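Local coordinates for protein putative polyketide synthase (Brevibacillus brevis, PDB 5HU7) that probably dehydrates beta-hydroxyacyl intermediates, as the dehydratase domain of a trans-AT polyketide synthase that builds a polyketide chain, at residues L12-H17 against A203-F208; S80-D85 against G240-E245; T135-V140 against E246-E251; Q177-V182 against V189-S194. All coordinates share one frame; numbering follows the deposited sequence.

Interaction 1: residues L12-H17 against A203-F208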
loop_
_atom_site.group_PDB
_atom_site.type_symbol
_atom_site.label_atom_id
_atom_site.label_comp_id
_atom_site.label_asym_id
_atom_site.label_seq_id
_atom_site.Cartn_x
_atom_site.Cartn_y
_atom_site.Cartn_z
ATOM N N LEU A 12 -6.668 3.159 -2.844
ATOM C CA LEU A 12 -6.093 2.920 -4.175
ATOM C C LEU A 12 -7.166 2.750 -5.247
ATOM O O LEU A 12 -7.002 3.210 -6.376
ATOM C CB LEU A 12 -5.186 1.670 -4.187
ATOM C CG LEU A 12 -4.031 1.618 -3.183
ATOM C CD1 LEU A 12 -3.440 0.227 -3.110
ATOM C CD2 LEU A 12 -2.964 2.623 -3.529
ATOM N N HIS A 13 -8.245 2.051 -4.905
ATOM C CA HIS A 13 -9.311 1.722 -5.830
ATOM C C HIS A 13 -10.571 1.404 -4.999
ATOM O O HIS A 13 -10.423 0.977 -3.850
ATOM C CB HIS A 13 -8.816 0.498 -6.632
ATOM C CG HIS A 13 -9.799 -0.130 -7.563
ATOM N ND1 HIS A 13 -10.768 -1.014 -7.101
ATOM C CD2 HIS A 13 -9.911 -0.018 -8.901
ATOM C CE1 HIS A 13 -11.451 -1.382 -8.170
ATOM N NE2 HIS A 13 -10.982 -0.795 -9.277
ATOM N N PRO A 14 -11.814 1.554 -5.525
ATOM C CA PRO A 14 -13.001 1.228 -4.706
ATOM C C PRO A 14 -12.974 -0.151 -4.026
ATOM O O PRO A 14 -13.482 -0.307 -2.925
ATOM C CB PRO A 14 -14.147 1.331 -5.724
ATOM C CG PRO A 14 -13.673 2.340 -6.687
ATOM C CD PRO A 14 -12.219 2.053 -6.858
ATOM N N LEU A 15 -12.332 -1.133 -4.652
ATOM C CA LEU A 15 -12.249 -2.475 -4.110
ATOM C C LEU A 15 -10.898 -2.815 -3.511
ATOM O O LEU A 15 -10.805 -3.881 -2.935
ATOM C CB LEU A 15 -12.639 -3.481 -5.197
ATOM C CG LEU A 15 -14.052 -3.341 -5.762
ATOM C CD1 LEU A 15 -14.367 -4.470 -6.694
ATOM C CD2 LEU A 15 -15.079 -3.321 -4.657
ATOM N N LEU A 16 -9.861 -1.962 -3.654
ATOM C CA LEU A 16 -8.517 -2.199 -3.072
ATOM C C LEU A 16 -8.224 -1.020 -2.226
ATOM O O LEU A 16 -7.797 -0.008 -2.761
ATOM C CB LEU A 16 -7.392 -2.224 -4.106
ATOM C CG LEU A 16 -7.114 -3.391 -4.935
ATOM C CD1 LEU A 16 -5.767 -3.217 -5.531
ATOM C CD2 LEU A 16 -7.186 -4.694 -4.144
ATOM N N HIS A 17 -8.384 -1.124 -0.936
ATOM C CA HIS A 17 -8.202 0.049 -0.091
ATOM C C HIS A 17 -6.747 0.318 0.247
ATOM O O HIS A 17 -6.317 1.470 0.197
ATOM C CB HIS A 17 -9.086 -0.069 1.162
ATOM C CG HIS A 17 -10.531 -0.262 0.815
ATOM N ND1 HIS A 17 -11.456 -0.651 1.762
ATOM C CD2 HIS A 17 -11.167 -0.077 -0.366
ATOM C CE1 HIS A 17 -12.610 -0.728 1.118
ATOM N NE2 HIS A 17 -12.467 -0.441 -0.175
ATOM N N ALA A 203 -15.569 6.056 -12.025
ATOM C CA ALA A 203 -15.543 5.264 -13.266
ATOM C C ALA A 203 -14.145 5.225 -13.919
ATOM O O ALA A 203 -13.877 4.319 -14.713
ATOM C CB ALA A 203 -16.561 5.792 -14.265
ATOM N N GLU A 204 -13.266 6.202 -13.595
ATOM C CA GLU A 204 -11.877 6.246 -14.060
ATOM C C GLU A 204 -11.060 5.088 -13.477
ATOM O O GLU A 204 -10.168 4.618 -14.169
ATOM C CB GLU A 204 -11.208 7.590 -13.695
ATOM C CG GLU A 204 -9.799 7.775 -14.251
ATOM C CD GLU A 204 -8.658 7.534 -13.279
ATOM O OE1 GLU A 204 -8.654 8.156 -12.191
ATOM O OE2 GLU A 204 -7.735 6.768 -13.632
ATOM N N GLN A 205 -11.339 4.625 -12.223
ATOM C CA GLN A 205 -10.604 3.493 -11.622
ATOM C C GLN A 205 -11.167 2.119 -12.044
ATOM O O GLN A 205 -10.436 1.133 -12.037
ATOM C CB GLN A 205 -10.589 3.617 -10.087
ATOM C CG GLN A 205 -9.695 4.753 -9.590
ATOM C CD GLN A 205 -9.952 5.106 -8.145
ATOM O OE1 GLN A 205 -11.093 5.331 -7.731
ATOM N NE2 GLN A 205 -8.897 5.249 -7.354
ATOM N N LEU A 206 -12.418 2.082 -12.510
ATOM C CA LEU A 206 -13.097 0.857 -12.911
ATOM C C LEU A 206 -12.968 0.457 -14.379
ATOM O O LEU A 206 -12.689 1.276 -15.246
ATOM C CB LEU A 206 -14.578 1.002 -12.567
ATOM C CG LEU A 206 -14.882 1.367 -11.097
ATOM C CD1 LEU A 206 -16.389 1.312 -10.806
ATOM C CD2 LEU A 206 -14.070 0.493 -10.139
ATOM N N VAL A 207 -13.080 -0.839 -14.622
ATOM C CA VAL A 207 -13.182 -1.439 -15.939
ATOM C C VAL A 207 -14.619 -2.011 -16.020
ATOM O O VAL A 207 -15.374 -1.662 -16.932
ATOM C CB VAL A 207 -12.071 -2.495 -16.198
ATOM C CG1 VAL A 207 -12.391 -3.382 -17.402
ATOM C CG2 VAL A 207 -10.724 -1.803 -16.392
ATOM N N PHE A 208 -14.988 -2.849 -15.013
ATOM C CA PHE A 208 -16.309 -3.441 -14.870
ATOM C C PHE A 208 -17.192 -2.508 -14.088
ATOM O O PHE A 208 -16.838 -2.115 -12.969
ATOM C CB PHE A 208 -16.262 -4.753 -14.107
ATOM C CG PHE A 208 -15.541 -5.873 -14.809
ATOM C CD1 PHE A 208 -16.189 -6.647 -15.757
ATOM C CD2 PHE A 208 -14.244 -6.205 -14.467
ATOM C CE1 PHE A 208 -15.532 -7.690 -16.376
ATOM C CE2 PHE A 208 -13.577 -7.233 -15.116
ATOM C CZ PHE A 208 -14.224 -7.966 -16.057
#

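Interaction 2: residues S80-D85 against G240-E245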
loop_
_atom_site.group_PDB
_atom_site.type_symbol
_atom_site.label_atom_id
_atom_site.label_comp_id
_atom_site.label_asym_id
_atom_site.label_seq_id
_atom_site.Cartn_x
_atom_site.Cartn_y
_atom_site.Cartn_z
ATOM N N SER A 80 -7.107 -16.101 -16.794
ATOM C CA SER A 80 -7.430 -17.464 -17.232
ATOM C C SER A 80 -7.723 -18.340 -16.021
ATOM O O SER A 80 -7.170 -18.084 -14.964
ATOM C CB SER A 80 -6.231 -18.075 -17.958
ATOM O OG SER A 80 -5.987 -17.428 -19.185
ATOM N N HIS A 81 -8.536 -19.387 -16.203
ATOM C CA HIS A 81 -8.834 -20.393 -15.179
ATOM C C HIS A 81 -9.331 -19.801 -13.874
ATOM O O HIS A 81 -8.893 -20.197 -12.805
ATOM C CB HIS A 81 -7.605 -21.274 -14.938
ATOM C CG HIS A 81 -7.026 -21.843 -16.189
ATOM N ND1 HIS A 81 -7.788 -22.610 -17.050
ATOM C CD2 HIS A 81 -5.779 -21.706 -16.708
ATOM C CE1 HIS A 81 -6.979 -22.949 -18.046
ATOM N NE2 HIS A 81 -5.764 -22.406 -17.894
ATOM N N VAL A 82 -10.207 -18.819 -13.970
ATOM C CA VAL A 82 -10.778 -18.144 -12.802
ATOM C C VAL A 82 -11.865 -19.025 -12.182
ATOM O O VAL A 82 -12.680 -19.612 -12.891
ATOM C CB VAL A 82 -11.318 -16.741 -13.157
ATOM C CG1 VAL A 82 -11.973 -16.087 -11.951
ATOM C CG2 VAL A 82 -10.215 -15.842 -13.734
ATOM N N ALA A 83 -11.877 -19.103 -10.853
ATOM C CA ALA A 83 -12.850 -19.938 -10.141
ATOM C C ALA A 83 -13.185 -19.348 -8.801
ATOM O O ALA A 83 -12.285 -19.059 -8.039
ATOM C CB ALA A 83 -12.290 -21.351 -9.982
ATOM N N THR A 84 -14.477 -19.047 -8.574
ATOM C CA THR A 84 -15.004 -18.606 -7.288
ATOM C C THR A 84 -15.752 -19.799 -6.747
ATOM O O THR A 84 -16.874 -20.023 -7.172
ATOM C CB THR A 84 -15.859 -17.342 -7.407
ATOM O OG1 THR A 84 -14.994 -16.253 -7.776
ATOM C CG2 THR A 84 -16.599 -17.015 -6.108
ATOM N N ASP A 85 -15.117 -20.571 -5.851
ATOM C CA ASP A 85 -15.617 -21.831 -5.269
ATOM C C ASP A 85 -16.349 -21.662 -3.934
ATOM O O ASP A 85 -17.266 -22.435 -3.653
ATOM C CB ASP A 85 -14.424 -22.827 -5.007
ATOM C CG ASP A 85 -12.997 -22.226 -4.875
ATOM O OD1 ASP A 85 -12.603 -21.416 -5.737
ATOM O OD2 ASP A 85 -12.343 -22.478 -3.825
ATOM N N GLY A 240 -23.683 -17.834 -5.629
ATOM C CA GLY A 240 -22.498 -17.008 -5.446
ATOM C C GLY A 240 -21.204 -17.529 -6.076
ATOM O O GLY A 240 -20.173 -16.859 -5.991
ATOM N N THR A 241 -21.229 -18.700 -6.728
ATOM C CA THR A 241 -20.034 -19.245 -7.376
ATOM C C THR A 241 -20.030 -19.022 -8.894
ATOM O O THR A 241 -21.061 -18.826 -9.520
ATOM C CB THR A 241 -19.843 -20.750 -7.073
ATOM O OG1 THR A 241 -20.811 -21.523 -7.767
ATOM C CG2 THR A 241 -19.816 -21.068 -5.576
ATOM N N PHE A 242 -18.865 -19.096 -9.474
ATOM C CA PHE A 242 -18.693 -19.054 -10.904
ATOM C C PHE A 242 -17.310 -19.543 -11.289
ATOM O O PHE A 242 -16.414 -19.590 -10.458
ATOM C CB PHE A 242 -18.927 -17.642 -11.469
ATOM C CG PHE A 242 -17.784 -16.668 -11.234
ATOM C CD1 PHE A 242 -16.721 -16.577 -12.137
ATOM C CD2 PHE A 242 -17.792 -15.814 -10.146
ATOM C CE1 PHE A 242 -15.740 -15.600 -11.983
ATOM C CE2 PHE A 242 -16.794 -14.859 -9.983
ATOM C CZ PHE A 242 -15.791 -14.743 -10.905
ATOM N N THR A 243 -17.166 -19.908 -12.567
ATOM C CA THR A 243 -15.910 -20.253 -13.213
ATOM C C THR A 243 -15.820 -19.455 -14.511
ATOM O O THR A 243 -16.850 -19.153 -15.125
ATOM C CB THR A 243 -15.766 -21.764 -13.491
ATOM O OG1 THR A 243 -16.843 -22.189 -14.310
ATOM C CG2 THR A 243 -15.687 -22.595 -12.218
ATOM N N LEU A 244 -14.599 -19.105 -14.924
ATOM C CA LEU A 244 -14.393 -18.369 -16.168
ATOM C C LEU A 244 -13.106 -18.815 -16.774
ATOM O O LEU A 244 -12.043 -18.611 -16.203
ATOM C CB LEU A 244 -14.427 -16.866 -15.862
ATOM C CG LEU A 244 -14.082 -15.852 -16.933
ATOM C CD1 LEU A 244 -14.984 -15.917 -18.050
ATOM C CD2 LEU A 244 -14.143 -14.460 -16.360
ATOM N N GLU A 245 -13.191 -19.460 -17.923
ATOM C CA GLU A 245 -12.008 -19.965 -18.592
ATOM C C GLU A 245 -11.055 -18.886 -19.042
ATOM O O GLU A 245 -9.861 -19.053 -18.870
ATOM C CB GLU A 245 -12.370 -20.896 -19.763
ATOM C CG GLU A 245 -12.456 -22.359 -19.359
ATOM C CD GLU A 245 -11.200 -22.895 -18.682
ATOM O OE1 GLU A 245 -10.143 -22.970 -19.354
ATOM O OE2 GLU A 245 -11.249 -23.129 -17.449
#

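Interaction 3: residues T135-V140 against E246-E251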
loop_
_atom_site.group_PDB
_atom_site.type_symbol
_atom_site.label_atom_id
_atom_site.label_comp_id
_atom_site.label_asym_id
_atom_site.label_seq_id
_atom_site.Cartn_x
_atom_site.Cartn_y
_atom_site.Cartn_z
ATOM N N THR A 135 -0.197 -8.730 -21.745
ATOM C CA THR A 135 0.088 -8.942 -23.142
ATOM C C THR A 135 -0.396 -7.780 -23.976
ATOM O O THR A 135 -1.298 -7.062 -23.560
ATOM C CB THR A 135 -0.561 -10.286 -23.570
ATOM O OG1 THR A 135 -0.106 -10.639 -24.886
ATOM C CG2 THR A 135 -2.083 -10.258 -23.498
ATOM N N SER A 136 0.171 -7.642 -25.177
ATOM C CA SER A 136 -0.190 -6.621 -26.125
ATOM C C SER A 136 -1.101 -7.276 -27.124
ATOM O O SER A 136 -0.656 -8.119 -27.887
ATOM C CB SER A 136 1.040 -6.030 -26.808
ATOM O OG SER A 136 1.980 -5.674 -25.809
ATOM N N PHE A 137 -2.393 -6.925 -27.093
ATOM C CA PHE A 137 -3.343 -7.489 -28.045
ATOM C C PHE A 137 -3.125 -6.880 -29.418
ATOM O O PHE A 137 -3.452 -5.731 -29.641
ATOM C CB PHE A 137 -4.787 -7.343 -27.574
ATOM C CG PHE A 137 -5.056 -8.166 -26.335
ATOM C CD1 PHE A 137 -5.215 -9.539 -26.418
ATOM C CD2 PHE A 137 -5.218 -7.558 -25.101
ATOM C CE1 PHE A 137 -5.470 -10.294 -25.297
ATOM C CE2 PHE A 137 -5.514 -8.310 -23.977
ATOM C CZ PHE A 137 -5.614 -9.682 -24.073
ATOM N N VAL A 138 -2.580 -7.670 -30.316
ATOM C CA VAL A 138 -2.229 -7.290 -31.686
ATOM C C VAL A 138 -3.430 -7.060 -32.601
ATOM O O VAL A 138 -3.296 -6.386 -33.624
ATOM C CB VAL A 138 -1.243 -8.304 -32.313
ATOM C CG1 VAL A 138 0.050 -8.388 -31.495
ATOM C CG2 VAL A 138 -1.869 -9.684 -32.489
ATOM N N GLU A 139 -4.567 -7.688 -32.289
ATOM C CA GLU A 139 -5.787 -7.525 -33.051
ATOM C C GLU A 139 -6.983 -7.481 -32.116
ATOM O O GLU A 139 -7.427 -8.527 -31.652
ATOM C CB GLU A 139 -5.899 -8.675 -34.071
ATOM C CG GLU A 139 -6.787 -8.346 -35.269
ATOM C CD GLU A 139 -6.846 -9.444 -36.317
ATOM O OE1 GLU A 139 -6.805 -10.637 -35.932
ATOM O OE2 GLU A 139 -6.926 -9.111 -37.522
ATOM N N VAL A 140 -7.479 -6.273 -31.799
ATOM C CA VAL A 140 -8.658 -6.103 -30.917
ATOM C C VAL A 140 -9.905 -6.470 -31.740
ATOM O O VAL A 140 -10.060 -5.956 -32.848
ATOM C CB VAL A 140 -8.737 -4.676 -30.308
ATOM C CG1 VAL A 140 -10.075 -4.426 -29.608
ATOM C CG2 VAL A 140 -7.573 -4.458 -29.346
ATOM N N GLU A 246 -11.560 -17.796 -19.608
ATOM C CA GLU A 246 -10.710 -16.732 -20.094
ATOM C C GLU A 246 -11.414 -15.420 -20.105
ATOM O O GLU A 246 -12.599 -15.365 -20.405
ATOM C CB GLU A 246 -10.205 -17.065 -21.515
ATOM C CG GLU A 246 -9.011 -16.248 -21.972
ATOM C CD GLU A 246 -8.531 -16.649 -23.354
ATOM O OE1 GLU A 246 -9.134 -16.183 -24.349
ATOM O OE2 GLU A 246 -7.572 -17.456 -23.440
ATOM N N LEU A 247 -10.673 -14.362 -19.826
ATOM C CA LEU A 247 -11.151 -12.997 -19.809
ATOM C C LEU A 247 -10.055 -12.161 -20.408
ATOM O O LEU A 247 -8.938 -12.166 -19.880
ATOM C CB LEU A 247 -11.418 -12.557 -18.357
ATOM C CG LEU A 247 -11.550 -11.067 -18.042
ATOM C CD1 LEU A 247 -12.626 -10.425 -18.838
ATOM C CD2 LEU A 247 -11.869 -10.858 -16.566
ATOM N N GLU A 248 -10.363 -11.424 -21.484
ATOM C CA GLU A 248 -9.409 -10.538 -22.117
ATOM C C GLU A 248 -9.935 -9.121 -22.003
ATOM O O GLU A 248 -11.092 -8.900 -22.270
ATOM C CB GLU A 248 -9.159 -10.975 -23.567
ATOM C CG GLU A 248 -8.287 -12.223 -23.634
ATOM C CD GLU A 248 -7.978 -12.773 -25.006
ATOM O OE1 GLU A 248 -8.525 -12.239 -25.994
ATOM O OE2 GLU A 248 -7.135 -13.696 -25.105
ATOM N N ILE A 249 -9.122 -8.189 -21.525
ATOM C CA ILE A 249 -9.484 -6.782 -21.392
ATOM C C ILE A 249 -8.592 -6.051 -22.417
ATOM O O ILE A 249 -7.375 -6.050 -22.269
ATOM C CB ILE A 249 -9.287 -6.263 -19.952
ATOM C CG1 ILE A 249 -10.039 -7.141 -18.930
ATOM C CG2 ILE A 249 -9.762 -4.807 -19.854
ATOM C CD1 ILE A 249 -9.695 -6.819 -17.451
ATOM N N TYR A 250 -9.202 -5.489 -23.470
ATOM C CA TYR A 250 -8.477 -4.870 -24.597
ATOM C C TYR A 250 -8.095 -3.404 -24.408
ATOM O O TYR A 250 -7.205 -2.922 -25.101
ATOM C CB TYR A 250 -9.281 -5.045 -25.880
ATOM C CG TYR A 250 -9.586 -6.501 -26.146
ATOM C CD1 TYR A 250 -8.573 -7.406 -26.402
ATOM C CD2 TYR A 250 -10.879 -6.988 -26.034
ATOM C CE1 TYR A 250 -8.842 -8.760 -26.604
ATOM C CE2 TYR A 250 -11.160 -8.334 -26.223
ATOM C CZ TYR A 250 -10.144 -9.214 -26.537
ATOM O OH TYR A 250 -10.452 -10.535 -26.733
ATOM N N GLU A 251 -8.750 -2.702 -23.482
ATOM C CA GLU A 251 -8.423 -1.311 -23.162
ATOM C C GLU A 251 -8.845 -1.014 -21.730
ATOM O O GLU A 251 -9.737 -1.671 -21.194
ATOM C CB GLU A 251 -9.120 -0.334 -24.139
ATOM C CG GLU A 251 -10.639 -0.342 -24.053
ATOM C CD GLU A 251 -11.377 0.214 -25.257
ATOM O OE1 GLU A 251 -12.323 1.003 -25.044
ATOM O OE2 GLU A 251 -11.080 -0.208 -26.399
#

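Interaction 4: residues Q177-V182 against V189-S194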
loop_
_atom_site.group_PDB
_atom_site.type_symbol
_atom_site.label_atom_id
_atom_site.label_comp_id
_atom_site.label_asym_id
_atom_site.label_seq_id
_atom_site.Cartn_x
_atom_site.Cartn_y
_atom_site.Cartn_z
ATOM N N GLN A 177 -33.226 -2.328 -15.144
ATOM C CA GLN A 177 -33.014 -0.882 -15.296
ATOM C C GLN A 177 -31.861 -0.580 -16.252
ATOM O O GLN A 177 -31.855 0.472 -16.899
ATOM C CB GLN A 177 -32.759 -0.209 -13.930
ATOM C CG GLN A 177 -34.024 -0.045 -13.063
ATOM C CD GLN A 177 -33.731 0.318 -11.614
ATOM O OE1 GLN A 177 -32.574 0.400 -11.168
ATOM N NE2 GLN A 177 -34.781 0.540 -10.840
ATOM N N GLY A 178 -30.903 -1.494 -16.345
ATOM C CA GLY A 178 -29.776 -1.326 -17.249
ATOM C C GLY A 178 -30.018 -1.734 -18.693
ATOM O O GLY A 178 -29.179 -1.442 -19.537
ATOM N N ILE A 179 -31.161 -2.381 -19.009
ATOM C CA ILE A 179 -31.465 -2.897 -20.352
ATOM C C ILE A 179 -32.317 -1.953 -21.174
ATOM O O ILE A 179 -33.473 -1.770 -20.817
ATOM C CB ILE A 179 -32.179 -4.282 -20.217
ATOM C CG1 ILE A 179 -31.285 -5.267 -19.441
ATOM C CG2 ILE A 179 -32.586 -4.876 -21.604
ATOM C CD1 ILE A 179 -31.884 -6.597 -19.276
ATOM N N ASP A 180 -31.808 -1.423 -22.313
ATOM C CA ASP A 180 -32.637 -0.609 -23.197
ATOM C C ASP A 180 -33.512 -1.541 -24.052
ATOM O O ASP A 180 -34.723 -1.370 -24.138
ATOM C CB ASP A 180 -31.778 0.278 -24.113
ATOM C CG ASP A 180 -31.109 1.452 -23.426
ATOM O OD1 ASP A 180 -31.775 2.120 -22.610
ATOM O OD2 ASP A 180 -29.950 1.758 -23.772
ATOM N N GLN A 181 -32.891 -2.503 -24.710
ATOM C CA GLN A 181 -33.605 -3.439 -25.567
ATOM C C GLN A 181 -32.797 -4.678 -25.778
ATOM O O GLN A 181 -31.587 -4.663 -25.587
ATOM C CB GLN A 181 -33.973 -2.780 -26.913
ATOM C CG GLN A 181 -32.812 -2.049 -27.587
ATOM C CD GLN A 181 -33.245 -1.284 -28.810
ATOM O OE1 GLN A 181 -33.614 -1.862 -29.831
ATOM N NE2 GLN A 181 -33.195 0.030 -28.748
ATOM N N VAL A 182 -33.461 -5.765 -26.160
ATOM C CA VAL A 182 -32.781 -7.033 -26.392
ATOM C C VAL A 182 -33.107 -7.521 -27.767
ATOM O O VAL A 182 -34.263 -7.738 -28.072
ATOM C CB VAL A 182 -33.153 -8.082 -25.321
ATOM C CG1 VAL A 182 -32.525 -9.426 -25.632
ATOM C CG2 VAL A 182 -32.730 -7.597 -23.950
ATOM N N VAL A 189 -28.098 -13.377 -28.006
ATOM C CA VAL A 189 -28.858 -12.227 -27.562
ATOM C C VAL A 189 -27.901 -11.057 -27.591
ATOM O O VAL A 189 -26.757 -11.206 -27.180
ATOM C CB VAL A 189 -29.580 -12.384 -26.196
ATOM C CG1 VAL A 189 -30.630 -13.467 -26.273
ATOM C CG2 VAL A 189 -28.613 -12.680 -25.064
ATOM N N LEU A 190 -28.320 -9.933 -28.192
ATOM C CA LEU A 190 -27.509 -8.715 -28.231
ATOM C C LEU A 190 -28.265 -7.730 -27.367
ATOM O O LEU A 190 -29.383 -7.337 -27.705
ATOM C CB LEU A 190 -27.291 -8.180 -29.653
ATOM C CG LEU A 190 -26.570 -6.842 -29.736
ATOM C CD1 LEU A 190 -25.087 -7.008 -29.433
ATOM C CD2 LEU A 190 -26.802 -6.180 -31.112
ATOM N N VAL A 191 -27.690 -7.389 -26.220
ATOM C CA VAL A 191 -28.343 -6.518 -25.266
ATOM C C VAL A 191 -27.838 -5.113 -25.444
ATOM O O VAL A 191 -26.631 -4.902 -25.369
ATOM C CB VAL A 191 -28.042 -6.986 -23.811
ATOM C CG1 VAL A 191 -28.776 -6.125 -22.800
ATOM C CG2 VAL A 191 -28.412 -8.443 -23.616
ATOM N N LYS A 192 -28.742 -4.156 -25.600
ATOM C CA LYS A 192 -28.363 -2.744 -25.637
ATOM C C LYS A 192 -28.445 -2.264 -24.187
ATOM O O LYS A 192 -29.498 -2.367 -23.552
ATOM C CB LYS A 192 -29.290 -1.928 -26.524
ATOM C CG LYS A 192 -28.845 -0.477 -26.649
ATOM C CD LYS A 192 -29.547 0.223 -27.789
ATOM C CE LYS A 192 -29.261 1.698 -27.810
ATOM N NZ LYS A 192 -29.899 2.420 -26.675
ATOM N N LEU A 193 -27.331 -1.778 -23.668
ATOM C CA LEU A 193 -27.221 -1.376 -22.273
ATOM C C LEU A 193 -27.311 0.110 -22.067
ATOM O O LEU A 193 -26.796 0.886 -22.857
ATOM C CB LEU A 193 -25.877 -1.857 -21.700
ATOM C CG LEU A 193 -25.677 -3.352 -21.685
ATOM C CD1 LEU A 193 -24.244 -3.670 -21.451
ATOM C CD2 LEU A 193 -26.573 -4.029 -20.659
ATOM N N SER A 194 -27.805 0.486 -20.897
ATOM C CA SER A 194 -27.849 1.868 -20.443
ATOM C C SER A 194 -27.544 1.764 -18.966
ATOM O O SER A 194 -28.425 1.849 -18.115
ATOM C CB SER A 194 -29.182 2.526 -20.778
ATOM O OG SER A 194 -29.476 3.604 -19.911
#

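Interaction 1: residues L12-H17 against A203-F208
H13 ND1 accepts the backbone N-H of L15 at 2.9 Å, nearly straight at 164° though tilted from the ring plane, and holds an imidazole that lies against Q205 and L206. NE2 of the ring bonds to the carboxylate of E57 on helix 52-65. The two bonds are consistent with a neutral ring, protonated at NE2, with ND1 as acceptor. With CG anti to the backbone N (chi1 174°), the ring folds back beside its own carbonyl, and P14 CD rests on one of its faces near the rim. Towards 203-208 the ring turns its CD2 edge to Q205 O, 3.4 Å away. One methyl of L206, CD2, reaches H13 NE2 obliquely at 3.5 Å, the two side chains lying at about a right angle, and also touches P14 CG at 3.9 Å. The extended Q205 side chain runs past the imidazole in the opposite sense; its OE1 comes against P14 CD, and its NE2 lies 3.0 Å from L12 O. E57 links the two segments, since its other oxygen receives the backbone N-H groups of V207 and F208. Within 12-17, H17 NE2 donates to P14 O at 2.9 Å, from above the carbonyl plane. H13 to L16 form a type I beta turn closed by L16 N to H13 O, with H13 N also bonded to L16 O, and L12 with H13 opposite L16 makes a classic beta bulge. The contact thus lays a turn probably belonging to the first hotdog of a polyketide synthase dehydratase against a loop of the second, in keeping with a double-hotdog fold.

Interaction 2: residues S80-D85 against G240-E245
F242 carries CG between its backbone N and carbonyl carbon (chi1 76°), which swings the ring back along the sheet face towards T84 and V82. On T84 the hydroxyl is anti to the carbonyl carbon (chi1 -68°), bringing OG1 to 3.2 Å from F242 CE2, with CB also against that side of the ring. V82 CG1 approaches the same ring obliquely, 3.8 Å from F242 CE1, and V82 CB meets L244 CB further along. The strands 82-84 and 241-244 run antiparallel, their axes 4.6 Å apart at closest. T84 and F242 form a hydrogen-bonded pair: T84 N gives to F242 O at 2.8 Å, and F242 N returns to T84 O. V82 and L244 are joined the same way, L244 N reaching V82 O at 2.8 Å. Between them A83 and T243 are a non-hydrogen-bonded pair whose side chains lie on the other face. Just before V82 the chain turns a corner at H81, yet H81 N still finds E245 O at 3.0 Å. The sheet face carrying V82, T84 and F242 is covered by helix 52-65, with L56 on V82, Y55 on T84, and L52 and Y55 on F242, as the long helix of a hotdog lies on its sheet. T84 OG1 bonds to S128 OG on strand 125-135. The buried hydroxyl therefore finds its polar partner on that neighbouring strand while it lies against the phenyl ring, and main-chain bonds supply the polar link between strands whose helix-facing side is largely apolar.

Interaction 3: residues T135-V140 against E246-E251
F137 presents one ring face to the edge of Y250 in a T-shaped (edge-to-face) stack, centroids 4.8 Å apart and planes at 72°. Y250 CD1 stands above that face towards the rim, 3.6 Å from F137 CG. At the far end of the phenyl ring, CE1 and CZ lie against the E248 chain, with F137 CE1 3.5 Å from E248 CD of the carboxylate. F137 CE2 comes obliquely to I249 O at 3.4 Å. V140 adds both methyls to the flank of Y250, CG1 and CG2 each 3.9 Å from Y250 CB. These contacts fasten the loop that leaves strand 125-135, on its way to helix 145-150, to the end of strand 241-249, probably near the junction of the two hotdogs in this dehydratase fold. Within its own segment, T135 CG2 packs on the opposite face of F137, which is thus sandwiched. Y250 OH donates to E248 OE1 at 2.7 Å, meeting the anti lone pair, the one turned away from the other oxygen; this bond would hold the phenol edge in place over F137. The second oxygen, E248 OE2, forms a salt bridge with R78 of strand 76-84, whose side chain also touches F137 and T135.

Interaction 4: residues Q177-V182 against V189-S194
G178 to V182 pair antiparallel with V191 to S194, and the register slips by one where D180 and Q181 both face K192, a classic beta bulge. D180 N gives to K192 O at 2.8 Å, and K192 N returns to Q181 O at 2.9 Å, an almost straight bond of 169°. On the G178 side of the bulge S194 N reaches G178 O at 2.7 Å. K192 sets off with CG anti to its backbone N (chi1 -176°), stays extended, then bends at its last torsion, which carries NZ over the D180 carboxylate. K192 NZ meets D180 OD2 at 3.0 Å from above the carboxylate plane in a salt bridge. S194 CB lies against both carboxylate oxygens, 3.2 Å from D180 OD1. Q181 CG meets K192 CB at 3.7 Å, the two chains crossing at a slant. The opposite face of the hairpin is aliphatic: I179 CG2 and V182 CG2 both approach V191 CG1, the former at 4.2 Å, and helix 212-227 lies over them through S219 and Y222. The hairpin is therefore two-faced, with its ion pair on the partly exposed side of the bulge, where solvent probably tempers its strength, and apolar contacts towards the helix.

In the fold
The centres of the four contacts are 19 to 25 Å apart, yet interaction 3 touches both 1 and 2. Interactions 1, 2 and 3 each join an earlier part of the chain to a later one, and their segments alternate along it, whereas interaction 4 is local, a hairpin nested inside the loops closed by the other three. Interactions 2 and 3 share strand 241-249, which neighbours strand 76-84. Interaction 1 meets interaction 3 where F208 CZ packs on L247 CD2 at 3.8 Å and V207 meets I249. Helix 52-65 lies against interactions 1 and 2, helix 212-227 against interaction 4. Together they are consistent with two hotdog halves, each with its own helix, pressed into one dehydratase domain.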